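Local coordinates for protein acetyl-xylan esterase (PDB 2CC0) that removes acetyl groups from xylan as a metal-dependent family 4 carbohydrate esterase, thereby probably assisting the breakdown of plant cell walls, at residues R27-R32 with A163-I168. Numbering follows the deposited sequence.
Sequences RQNGLR and AAIPRI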
# COMPACT_ATOMS: atom_id res chain seq x y z
N ARG A 27 13.09 16.77 -14.90
CA ARG A 27 14.54 16.80 -14.69
C ARG A 27 15.03 18.21 -14.33
O ARG A 27 15.89 18.36 -13.46
CB ARG A 27 15.30 16.25 -15.89
CG ARG A 27 16.83 16.16 -15.59
CD ARG A 27 17.52 15.07 -16.34
NE ARG A 27 18.74 14.61 -15.64
CZ ARG A 27 19.31 13.43 -15.86
NH1 ARG A 27 18.78 12.61 -16.74
NH2 ARG A 27 20.42 13.08 -15.21
N GLN A 28 14.50 19.23 -14.99
CA GLN A 28 14.95 20.61 -14.71
C GLN A 28 14.63 21.03 -13.28
O GLN A 28 15.31 21.89 -12.69
CB GLN A 28 14.36 21.59 -15.71
CG GLN A 28 14.92 21.41 -17.11
CD GLN A 28 14.02 22.05 -18.16
OE1 GLN A 28 13.17 22.88 -17.84
NE2 GLN A 28 14.19 21.64 -19.42
N ASN A 29 13.60 20.40 -12.70
CA ASN A 29 13.18 20.69 -11.34
C ASN A 29 13.64 19.64 -10.32
O ASN A 29 13.22 19.68 -9.16
CB ASN A 29 11.67 20.90 -11.31
CG ASN A 29 11.28 22.24 -11.93
OD1 ASN A 29 11.37 23.27 -11.27
ND2 ASN A 29 10.89 22.23 -13.19
N GLY A 30 14.51 18.75 -10.77
CA GLY A 30 15.19 17.80 -9.91
C GLY A 30 14.28 16.71 -9.38
O GLY A 30 14.48 16.20 -8.27
N LEU A 31 13.26 16.38 -10.16
CA LEU A 31 12.25 15.39 -9.72
C LEU A 31 12.37 14.09 -10.51
O LEU A 31 12.66 14.09 -11.71
CB LEU A 31 10.83 15.95 -9.90
CG LEU A 31 10.42 17.20 -9.13
CD1 LEU A 31 9.05 17.63 -9.65
CD2 LEU A 31 10.41 16.89 -7.63
N ARG A 32 12.15 12.97 -9.82
CA ARG A 32 12.06 11.66 -10.44
C ARG A 32 10.66 11.12 -10.19
O ARG A 32 9.97 11.54 -9.23
CB ARG A 32 13.12 10.70 -9.90
CG ARG A 32 14.55 11.26 -10.10
CD ARG A 32 15.58 10.37 -9.48
NE ARG A 32 15.76 9.18 -10.31
CZ ARG A 32 16.58 8.17 -10.03
NH1 ARG A 32 17.35 8.20 -8.93
NH2 ARG A 32 16.66 7.14 -10.86
N ALA A 163 2.32 22.39 -16.21
CA ALA A 163 2.48 23.73 -15.63
C ALA A 163 2.78 23.69 -14.13
O ALA A 163 3.42 24.60 -13.58
CB ALA A 163 1.23 24.54 -15.87
N ALA A 164 2.31 22.62 -13.49
CA ALA A 164 2.46 22.43 -12.04
C ALA A 164 3.85 22.02 -11.59
O ALA A 164 4.18 22.16 -10.41
CB ALA A 164 1.42 21.38 -11.55
N ILE A 165 4.67 21.50 -12.50
CA ILE A 165 5.92 20.85 -12.08
C ILE A 165 6.83 21.73 -11.18
O ILE A 165 7.24 21.28 -10.12
CB ILE A 165 6.70 20.22 -13.27
CG1 ILE A 165 5.85 19.17 -13.99
CG2 ILE A 165 8.04 19.67 -12.82
CD1 ILE A 165 5.27 18.04 -13.10
N PRO A 166 7.14 22.99 -11.60
CA PRO A 166 7.98 23.77 -10.67
C PRO A 166 7.39 23.95 -9.26
O PRO A 166 8.10 23.79 -8.27
CB PRO A 166 8.16 25.13 -11.39
CG PRO A 166 7.83 24.85 -12.81
CD PRO A 166 6.79 23.74 -12.81
N ARG A 167 6.09 24.26 -9.16
CA ARG A 167 5.44 24.39 -7.86
C ARG A 167 5.34 23.08 -7.08
O ARG A 167 5.34 23.08 -5.85
CB ARG A 167 4.07 25.03 -8.00
CG ARG A 167 4.17 26.54 -8.23
CD ARG A 167 2.82 27.10 -8.65
NE ARG A 167 1.82 27.04 -7.59
CZ ARG A 167 0.51 27.11 -7.79
NH1 ARG A 167 0.02 27.25 -9.03
NH2 ARG A 167 -0.33 27.04 -6.77
N ILE A 168 5.26 21.96 -7.79
CA ILE A 168 5.37 20.65 -7.11
C ILE A 168 6.74 20.49 -6.44
O ILE A 168 6.85 20.12 -5.26
CB ILE A 168 5.07 19.51 -8.10
CG1 ILE A 168 3.56 19.52 -8.44
CG2 ILE A 168 5.54 18.16 -7.53
CD1 ILE A 168 3.12 18.55 -9.54
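Leu31 and Asn29, just beyond the C-terminal end of helix 19-28, meet helix 159-174 through methyl groups and an amide, with no hydrogen bond crossing the contact. Leu31 CD1 touches a methyl of each of two isoleucines, lying 3.9 Å from Ile165 CG2 and 4.1 Å from Ile168 CG2. In both isoleucines chi1 (-59° and -71°) turns CG2 away from the backbone N, which carries the two methyls to the same leucine tip. Nearer the surface, the Asn29 amide reaches over Pro166, its OD1 3.5 Å from Pro166 CA, while ND2 lies 3.8 Å from Ile165 CG2. With chi1 at -73°, Asn29 CG sits close to its own backbone N, and ND2 bonds back to Ala25 O, a tie that restrains the rotation of the amide. A Schellman motif ends helix 19-28 here: Gly30, at positive phi, closes it with Gly30 N to Arg27 O at 3.0 Å and Leu31 N to Leu26 O, and the chain changes direction before Leu31, which packs against Leu26, Ala169 and Leu172. Ile165 also packs on Leu22, Ala25 and Leu26, joining helix 19-28 to helix 159-174 in this polysaccharide deacetylase-family domain. Cohesion across the contact is therefore mainly apolar, with the amide nitrogen bonded back to the last turn of helix 19-28.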